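Long-range contacts in uncharacterized lipoprotein YjhA (Bacillus subtilis, PDB 3CFU), which is an uncharacterised membrane lipoprotein of unknown function, represented here by its DUF4352 domain, which folds into packed antiparallel beta-sheets: residues Thr13-Asn18 / Leu122-Phe127; Thr54-Gly59 / Gly101-Gly106; Glu60-Tyr65 / Gly95-Ser100. All coordinates share one frame; numbering follows the deposited sequence.

The three contacts all lie in one DUF4352 domain. Contact 1 is the most central, with strand 13-23 facing strand 121-124 across the core, its centre about 7 Å from that of the chain. Contact 2, centre to centre about 10 Å away, is a backbone pairing within the sheet that holds strand 13-23; Asn14 N lies 2.8 Å from Glu56 O where the two contacts adjoin. Contact 3 is a two-stranded pairing whose strands lie between those of contact 2 in the sequence, its centre about 8 Å from that of contact 2, and Leu98 CD2 reaches to 3.4 Å from Met55 O. Contacts 1 and 3 meet through Thr13 CG2 and Ile63 CD1.

Contact 1 (Thr13-Asn18 / Leu122-Phe127); sequences TNFTVN and LVYNPF
Phe15 and Tyr124 meet where two beta-sheets pack against each other in the core, strand 13-23 of the four-stranded sheet lying over strand 121-124 of the three-stranded one. The axes of the short strands 13-18 and 122-124 come no closer than 9.7 Å, a separation spanned by side chains rather than backbone bonds, and they run nearly antiparallel, at 165°. At the centre is an offset stack: the ring centroids are 4.1 Å apart and the planes differ by 14°. Both residues hold CG anti to the backbone N (chi1 176° in Phe15), which carries the two rings in from opposite strands to overlap with an offset, Tyr124 CD2 over the Phe15 ring toward its rim. Tyr124 CB makes a CH-pi contact with the same ring. Pro126 N lies over the centre of the opposite face of the Tyr124 ring. Toward Val17 the packing is aliphatic, Leu122 CD2 touching Val17 CG2 at 3.8 Å and lying at the edge of the Phe15 ring. The polar end is at Thr13, whose OG1 lies in the plane of the Tyr124 ring and accepts a hydrogen bond from Tyr124 OH at 3.0 Å. Thr13 OG1 is also bonded to Ala10 O. With the phenol as donor to Thr13 OG1, the threonine hydroxyl can donate to Ala10 O, so both hydroxyls have partners in the core.

Contact 2 (Thr54-Gly59 / Gly101-Gly106); sequences TMENIG and GKKVTG
Met55 and Val104 are the hydrogen-bonded pair of an antiparallel pairing of strands 54-57 and 103-106, whose axes approach to 4.7 Å and run at 167°. The backbone bonds come first: Met55 N donates to Val104 O at 2.9 Å, and Val104 N returns a bond to Met55 O. Thr54-Thr105 and Glu56-Lys103 are the flanking non-hydrogen-bonded pairs. Before strand 103-106 begins, the pairing already holds: Asn57 N donates to Lys102 O, and Gly101 N donates to Asn57 O, a 2.8 Å bond that is less straight (135° at the hydrogen) and whose donor stands above the carbonyl plane. CA-H...O contacts fill in between, the shortest from Lys103 CA to Met55 O at 3.1 Å.

Polar side chains line one face of the pairing. Thr54 OG1 and Thr105 OG1 share a hydrogen bond of 2.9 Å, both hydroxyls placed beside their own backbone N. Next along, the extended chains of Glu56 and Lys103 cross, with CB and CG of the glutamate against Lys103 CG. Their charged ends make a long salt bridge, Glu56 OE1 to Lys103 NZ at 3.9 Å, while the same oxygen lies closer to Lys103 CE.

Apolar contact occupies the other face, where Met55 CB (selenomethionine) meets Val104 CG1 at 3.8 Å. The Met55 CG lies beside the backbone N (chi1 -76°), and the rest of the chain leads away from Val104.

Strand 13-23 pairs with the far edge of 47-57, while 103-112 is the outermost strand of this sheet; strands 63-66 and 95-98 pack against the face that bears Met55 and Val104, through Tyr65 and Leu98.

Contact 3 (Glu60-Tyr65 / Gly95-Ser100); sequences EDSISY and GGTLVS
A two-stranded antiparallel sheet, strands 63-66 and 95-98, joins Ile63 to Leu98 and Tyr65 to Gly96 near the protein surface. Ile63 and Leu98 are a hydrogen-bonded pair: Leu98 N donates to Ile63 O, and Ile63 N gives the return bond to Leu98 O, its donor standing above the carbonyl plane. At Tyr65 and Gly96, Gly96 N lies 3.2 Å from Tyr65 O, while the bond from Tyr65 N to Gly96 O is weak, with an N-H...O angle of 121°. Ser64 and Thr97, the non-hydrogen-bonded pair between them, put their side chains on the face away from Ile63 and Leu98.

The axes of strands 63-65 and 95-98 run 157° apart in direction and approach to 4.5 Å. This small sheet lies against the four-stranded one: Leu98 and Tyr65 touch both Met55 and Val104, and Ile63 touches Asn57. The backbone of Ser64 hydrogen-bonds to Thr131, and Ser64 N also to Asp130 OD1.

Tyr65 lays its ring flat across the glycine backbone. A chi1 of 68°, with CG between the backbone N and carbonyl carbon, folds the ring back over its partner strand, where Gly96 N sits 3.6 Å above the ring centre and Gly96 CA makes a CH-pi contact. Tyr65 CD2 also meets Leu98 CB at 4.1 Å. Past the strands, Ser100 CB rests 3.5 Å from Glu60 O, and the Ser100 hydroxyl bonds to Gly59 O.

Contact 1 (Thr13-Asn18 / Leu122-Phe127)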
loop_
_atom_site.group_PDB
_atom_site.type_symbol
_atom_site.label_atom_id
_atom_site.label_comp_id
_atom_site.label_asym_id
_atom_site.label_seq_id
_atom_site.Cartn_x
_atom_site.Cartn_y
_atom_site.Cartn_z
ATOM N N THR A 13 -3.354 9.972 9.602
ATOM C CA THR A 13 -2.277 9.004 9.759
ATOM C C THR A 13 -0.926 9.601 9.360
ATOM O O THR A 13 -0.879 10.626 8.692
ATOM C CB THR A 13 -2.471 7.778 8.814
ATOM O OG1 THR A 13 -2.370 8.211 7.449
ATOM C CG2 THR A 13 -3.830 7.128 9.021
ATOM N N ASN A 14 0.166 8.977 9.813
ATOM C CA ASN A 14 1.508 9.367 9.363
ATOM C C ASN A 14 1.753 8.115 8.543
ATOM O O ASN A 14 1.508 7.012 9.023
ATOM C CB ASN A 14 2.564 9.418 10.466
ATOM C CG ASN A 14 2.564 10.721 11.234
ATOM O OD1 ASN A 14 2.991 10.757 12.386
ATOM N ND2 ASN A 14 2.104 11.798 10.605
ATOM N N PHE A 15 2.244 8.272 7.330
ATOM C CA PHE A 15 2.449 7.137 6.453
ATOM C C PHE A 15 3.856 7.037 5.899
ATOM O O PHE A 15 4.489 8.048 5.592
ATOM C CB PHE A 15 1.474 7.239 5.280
ATOM C CG PHE A 15 1.656 6.178 4.250
ATOM C CD1 PHE A 15 1.153 4.906 4.459
ATOM C CD2 PHE A 15 2.364 6.440 3.086
ATOM C CE1 PHE A 15 1.344 3.911 3.531
ATOM C CE2 PHE A 15 2.561 5.452 2.148
ATOM C CZ PHE A 15 2.052 4.177 2.373
ATOM N N THR A 16 4.339 5.816 5.727
ATOM C CA THR A 16 5.674 5.665 5.193
ATOM C C THR A 16 5.882 4.391 4.394
ATOM O O THR A 16 5.319 3.342 4.711
ATOM C CB THR A 16 6.744 5.734 6.339
ATOM O OG1 THR A 16 8.008 5.254 5.857
ATOM C CG2 THR A 16 6.323 4.912 7.516
ATOM N N VAL A 17 6.662 4.512 3.324
ATOM C CA VAL A 17 7.013 3.362 2.509
ATOM C C VAL A 17 8.414 3.021 3.028
ATOM O O VAL A 17 9.352 3.805 2.866
ATOM C CB VAL A 17 7.087 3.701 1.001
ATOM C CG1 VAL A 17 7.444 2.443 0.219
ATOM C CG2 VAL A 17 5.756 4.256 0.513
ATOM N N ASN A 18 8.546 1.865 3.672
ATOM C CA ASN A 18 9.824 1.441 4.245
ATOM C C ASN A 18 10.846 1.004 3.203
ATOM O O ASN A 18 11.789 1.739 2.914
ATOM C CB ASN A 18 9.583 0.319 5.252
ATOM C CG ASN A 18 8.700 0.758 6.406
ATOM O OD1 ASN A 18 7.966 -0.046 6.989
ATOM N ND2 ASN A 18 8.772 2.039 6.747
ATOM N N LEU A 122 3.851 4.665 -5.774
ATOM C CA LEU A 122 2.850 4.059 -4.917
ATOM C C LEU A 122 1.924 5.213 -4.568
ATOM O O LEU A 122 2.377 6.347 -4.361
ATOM C CB LEU A 122 3.464 3.467 -3.646
ATOM C CG LEU A 122 2.397 2.795 -2.766
ATOM C CD1 LEU A 122 1.890 1.540 -3.458
ATOM C CD2 LEU A 122 2.957 2.465 -1.398
ATOM N N VAL A 123 0.626 4.925 -4.544
ATOM C CA VAL A 123 -0.382 5.926 -4.233
ATOM C C VAL A 123 -1.063 5.528 -2.936
ATOM O O VAL A 123 -1.376 4.351 -2.715
ATOM C CB VAL A 123 -1.464 6.008 -5.332
ATOM C CG1 VAL A 123 -2.549 6.990 -4.906
ATOM C CG2 VAL A 123 -0.832 6.423 -6.683
ATOM N N TYR A 124 -1.296 6.512 -2.079
ATOM C CA TYR A 124 -1.940 6.252 -0.813
ATOM C C TYR A 124 -3.019 7.292 -0.582
ATOM O O TYR A 124 -2.729 8.486 -0.592
ATOM C CB TYR A 124 -0.908 6.309 0.325
ATOM C CG TYR A 124 -1.510 6.277 1.709
ATOM C CD1 TYR A 124 -2.311 5.215 2.110
ATOM C CD2 TYR A 124 -1.292 7.314 2.614
ATOM C CE1 TYR A 124 -2.888 5.180 3.376
ATOM C CE2 TYR A 124 -1.859 7.286 3.891
ATOM C CZ TYR A 124 -2.660 6.210 4.260
ATOM O OH TYR A 124 -3.237 6.146 5.505
ATOM N N ASN A 125 -4.261 6.842 -0.410
ATOM C CA ASN A 125 -5.368 7.749 -0.129
ATOM C C ASN A 125 -5.898 7.340 1.250
ATOM O O ASN A 125 -6.535 6.289 1.403
ATOM C CB ASN A 125 -6.479 7.637 -1.186
ATOM C CG ASN A 125 -7.534 8.735 -1.040
ATOM O OD1 ASN A 125 -8.114 8.925 0.039
ATOM N ND2 ASN A 125 -7.780 9.466 -2.122
ATOM N N PRO A 126 -5.631 8.163 2.275
ATOM C CA PRO A 126 -6.076 7.879 3.653
ATOM C C PRO A 126 -7.586 7.761 3.844
ATOM O O PRO A 126 -8.050 7.007 4.692
ATOM C CB PRO A 126 -5.427 8.994 4.482
ATOM C CG PRO A 126 -5.250 10.120 3.501
ATOM C CD PRO A 126 -4.890 9.432 2.190
ATOM N N PHE A 127 -8.358 8.489 3.054
ATOM C CA PHE A 127 -9.810 8.389 3.161
ATOM C C PHE A 127 -10.209 6.993 2.640
ATOM O O PHE A 127 -11.006 6.299 3.259
ATOM C CB PHE A 127 -10.480 9.493 2.337
ATOM C CG PHE A 127 -11.979 9.462 2.389
ATOM C CD1 PHE A 127 -12.654 9.720 3.572
ATOM C CD2 PHE A 127 -12.721 9.166 1.242
ATOM C CE1 PHE A 127 -14.047 9.687 3.619
ATOM C CE2 PHE A 127 -14.116 9.127 1.282
ATOM C CZ PHE A 127 -14.777 9.388 2.469
#

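Contact 2 (Thr54-Gly59 / Gly101-Gly106)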
loop_
_atom_site.group_PDB
_atom_site.type_symbol
_atom_site.label_atom_id
_atom_site.label_comp_id
_atom_site.label_asym_id
_atom_site.label_seq_id
_atom_site.Cartn_x
_atom_site.Cartn_y
_atom_site.Cartn_z
ATOM N N THR A 54 4.031 1.510 6.468
ATOM C CA THR A 54 3.605 1.654 7.850
ATOM C C THR A 54 2.573 2.761 7.956
ATOM O O THR A 54 2.726 3.816 7.348
ATOM C CB THR A 54 4.784 2.026 8.785
ATOM O OG1 THR A 54 5.673 0.909 8.902
ATOM C CG2 THR A 54 4.270 2.413 10.181
HETATM N N MSE A 55 1.524 2.500 8.730
HETATM C CA MSE A 55 0.458 3.459 8.975
HETATM C C MSE A 55 0.392 3.751 10.466
HETATM O O MSE A 55 0.329 2.834 11.287
HETATM C CB MSE A 55 -0.909 2.912 8.540
HETATM C CG MSE A 55 -1.141 2.916 7.048
HETATM SE SE MSE A 55 -2.846 2.162 6.500
HETATM C CE MSE A 55 -4.062 3.448 7.280
ATOM N N GLU A 56 0.406 5.030 10.816
ATOM C CA GLU A 56 0.314 5.414 12.210
ATOM C C GLU A 56 -0.908 6.288 12.421
ATOM O O GLU A 56 -1.034 7.366 11.823
ATOM C CB GLU A 56 1.564 6.178 12.649
ATOM C CG GLU A 56 1.463 6.823 14.029
ATOM C CD GLU A 56 2.758 7.535 14.422
ATOM O OE1 GLU A 56 3.773 7.333 13.715
ATOM O OE2 GLU A 56 2.769 8.284 15.426
ATOM N N ASN A 57 -1.815 5.820 13.271
ATOM C CA ASN A 57 -3.017 6.577 13.566
ATOM C C ASN A 57 -2.673 7.664 14.578
ATOM O O ASN A 57 -2.231 7.369 15.686
ATOM C CB ASN A 57 -4.105 5.653 14.122
ATOM C CG ASN A 57 -5.419 6.362 14.294
ATOM O OD1 ASN A 57 -6.434 5.757 14.647
ATOM N ND2 ASN A 57 -5.409 7.667 14.051
ATOM N N ILE A 58 -2.869 8.918 14.172
ATOM C CA ILE A 58 -2.589 10.087 15.005
ATOM C C ILE A 58 -3.871 10.869 15.253
ATOM O O ILE A 58 -3.848 12.033 15.645
ATOM C CB ILE A 58 -1.543 11.024 14.341
ATOM C CG1 ILE A 58 -1.996 11.401 12.930
ATOM C CG2 ILE A 58 -0.172 10.337 14.286
ATOM C CD1 ILE A 58 -1.093 12.426 12.279
ATOM N N GLY A 59 -4.998 10.222 14.992
ATOM C CA GLY A 59 -6.278 10.856 15.234
ATOM C C GLY A 59 -6.926 10.187 16.443
ATOM O O GLY A 59 -6.388 9.215 16.981
ATOM N N GLY A 101 -3.076 6.312 18.080
ATOM C CA GLY A 101 -1.716 6.203 18.570
ATOM C C GLY A 101 -0.946 4.975 18.120
ATOM O O GLY A 101 0.273 4.919 18.281
ATOM N N LYS A 102 -1.627 3.996 17.536
ATOM C CA LYS A 102 -0.938 2.782 17.116
ATOM C C LYS A 102 -0.479 2.714 15.661
ATOM O O LYS A 102 -1.012 3.392 14.783
ATOM C CB LYS A 102 -1.819 1.569 17.432
ATOM C CG LYS A 102 -1.138 0.531 18.309
ATOM C CD LYS A 102 -2.090 -0.070 19.345
ATOM C CE LYS A 102 -2.382 0.905 20.486
ATOM N NZ LYS A 102 -2.858 0.186 21.702
ATOM N N LYS A 103 0.528 1.879 15.423
ATOM C CA LYS A 103 1.077 1.692 14.093
ATOM C C LYS A 103 0.798 0.282 13.611
ATOM O O LYS A 103 0.525 -0.621 14.405
ATOM C CB LYS A 103 2.593 1.887 14.091
ATOM C CG LYS A 103 3.082 3.272 14.464
ATOM C CD LYS A 103 4.598 3.341 14.300
ATOM C CE LYS A 103 5.140 4.720 14.608
ATOM N NZ LYS A 103 6.626 4.742 14.480
ATOM N N VAL A 104 0.866 0.103 12.297
ATOM C CA VAL A 104 0.680 -1.198 11.685
ATOM C C VAL A 104 1.623 -1.223 10.479
ATOM O O VAL A 104 1.731 -0.246 9.738
ATOM C CB VAL A 104 -0.816 -1.445 11.290
ATOM C CG1 VAL A 104 -1.321 -0.353 10.363
ATOM C CG2 VAL A 104 -0.967 -2.821 10.650
ATOM N N THR A 105 2.352 -2.321 10.316
ATOM C CA THR A 105 3.289 -2.440 9.207
ATOM C C THR A 105 2.932 -3.680 8.402
ATOM O O THR A 105 2.634 -4.733 8.969
ATOM C CB THR A 105 4.761 -2.518 9.715
ATOM O OG1 THR A 105 5.037 -1.397 10.568
ATOM C CG2 THR A 105 5.736 -2.477 8.544
ATOM N N GLY A 106 2.947 -3.539 7.079
ATOM C CA GLY A 106 2.591 -4.640 6.203
ATOM C C GLY A 106 3.133 -4.478 4.798
ATOM O O GLY A 106 3.777 -3.478 4.477
#

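Contact 3 (Glu60-Tyr65 / Gly95-Ser100)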
loop_
_atom_site.group_PDB
_atom_site.type_symbol
_atom_site.label_atom_id
_atom_site.label_comp_id
_atom_site.label_asym_id
_atom_site.label_seq_id
_atom_site.Cartn_x
_atom_site.Cartn_y
_atom_site.Cartn_z
ATOM N N GLU A 60 -8.070 10.708 16.875
ATOM C CA GLU A 60 -8.787 10.149 18.017
ATOM C C GLU A 60 -9.579 8.893 17.648
ATOM O O GLU A 60 -9.571 7.909 18.391
ATOM C CB GLU A 60 -9.760 11.176 18.608
ATOM C CG GLU A 60 -10.595 10.599 19.751
ATOM C CD GLU A 60 -11.626 11.572 20.304
ATOM O OE1 GLU A 60 -11.933 12.581 19.625
ATOM O OE2 GLU A 60 -12.140 11.315 21.417
ATOM N N ASP A 61 -10.271 8.931 16.513
ATOM C CA ASP A 61 -11.065 7.786 16.068
ATOM C C ASP A 61 -10.236 6.590 15.646
ATOM O O ASP A 61 -9.128 6.736 15.135
ATOM C CB ASP A 61 -11.939 8.145 14.867
ATOM C CG ASP A 61 -12.821 9.329 15.118
ATOM O OD1 ASP A 61 -13.403 9.411 16.217
ATOM O OD2 ASP A 61 -12.938 10.168 14.207
ATOM N N SER A 62 -10.795 5.401 15.838
ATOM C CA SER A 62 -10.112 4.188 15.430
ATOM C C SER A 62 -10.148 4.180 13.904
ATOM O O SER A 62 -11.021 4.796 13.292
ATOM C CB SER A 62 -10.831 2.954 15.971
ATOM O OG SER A 62 -10.099 1.779 15.667
ATOM N N ILE A 63 -9.190 3.487 13.304
ATOM C CA ILE A 63 -9.097 3.394 11.862
ATOM C C ILE A 63 -9.173 1.934 11.427
ATOM O O ILE A 63 -8.486 1.074 11.987
ATOM C CB ILE A 63 -7.753 3.995 11.338
ATOM C CG1 ILE A 63 -7.791 5.532 11.416
ATOM C CG2 ILE A 63 -7.478 3.505 9.890
ATOM C CD1 ILE A 63 -6.468 6.224 10.988
ATOM N N SER A 64 -10.035 1.668 10.448
ATOM C CA SER A 64 -10.191 0.335 9.872
ATOM C C SER A 64 -9.460 0.437 8.537
ATOM O O SER A 64 -10.057 0.813 7.518
ATOM C CB SER A 64 -11.667 0.008 9.631
ATOM O OG SER A 64 -12.377 -0.081 10.851
ATOM N N TYR A 65 -8.167 0.124 8.562
ATOM C CA TYR A 65 -7.318 0.195 7.374
ATOM C C TYR A 65 -7.645 -0.924 6.409
ATOM O O TYR A 65 -8.052 -2.005 6.825
ATOM C CB TYR A 65 -5.833 0.166 7.771
ATOM C CG TYR A 65 -5.333 -1.136 8.358
ATOM C CD1 TYR A 65 -4.829 -2.145 7.532
ATOM C CD2 TYR A 65 -5.338 -1.352 9.738
ATOM C CE1 TYR A 65 -4.319 -3.332 8.068
ATOM C CE2 TYR A 65 -4.837 -2.530 10.287
ATOM C CZ TYR A 65 -4.333 -3.524 9.450
ATOM O OH TYR A 65 -3.834 -4.697 9.987
ATOM N N GLY A 95 -6.436 -5.822 6.035
ATOM C CA GLY A 95 -7.376 -4.943 6.699
ATOM C C GLY A 95 -7.324 -5.211 8.189
ATOM O O GLY A 95 -6.773 -6.223 8.614
ATOM N N GLY A 96 -7.886 -4.305 8.982
ATOM C CA GLY A 96 -7.900 -4.484 10.419
ATOM C C GLY A 96 -8.162 -3.162 11.111
ATOM O O GLY A 96 -8.410 -2.154 10.448
ATOM N N THR A 97 -8.122 -3.157 12.442
ATOM C CA THR A 97 -8.342 -1.927 13.173
ATOM C C THR A 97 -6.999 -1.427 13.712
ATOM O O THR A 97 -6.119 -2.210 14.074
ATOM C CB THR A 97 -9.399 -2.111 14.322
ATOM O OG1 THR A 97 -8.749 -2.410 15.562
ATOM C CG2 THR A 97 -10.368 -3.244 13.978
ATOM N N LEU A 98 -6.853 -0.106 13.707
ATOM C CA LEU A 98 -5.658 0.595 14.163
ATOM C C LEU A 98 -6.171 1.683 15.097
ATOM O O LEU A 98 -6.594 2.755 14.660
ATOM C CB LEU A 98 -4.931 1.215 12.962
ATOM C CG LEU A 98 -3.558 1.863 13.189
ATOM C CD1 LEU A 98 -2.574 0.829 13.744
ATOM C CD2 LEU A 98 -3.037 2.438 11.877
ATOM N N VAL A 99 -6.158 1.395 16.391
ATOM C CA VAL A 99 -6.641 2.351 17.371
ATOM C C VAL A 99 -5.699 3.541 17.473
ATOM O O VAL A 99 -4.527 3.453 17.109
ATOM C CB VAL A 99 -6.826 1.659 18.732
ATOM C CG1 VAL A 99 -7.297 2.663 19.788
ATOM C CG2 VAL A 99 -7.850 0.538 18.580
ATOM N N SER A 100 -6.227 4.660 17.955
ATOM C CA SER A 100 -5.459 5.895 18.092
ATOM C C SER A 100 -4.081 5.697 18.697
ATOM O O SER A 100 -3.931 5.004 19.695
ATOM C CB SER A 100 -6.234 6.894 18.939
ATOM O OG SER A 100 -5.423 7.999 19.259
#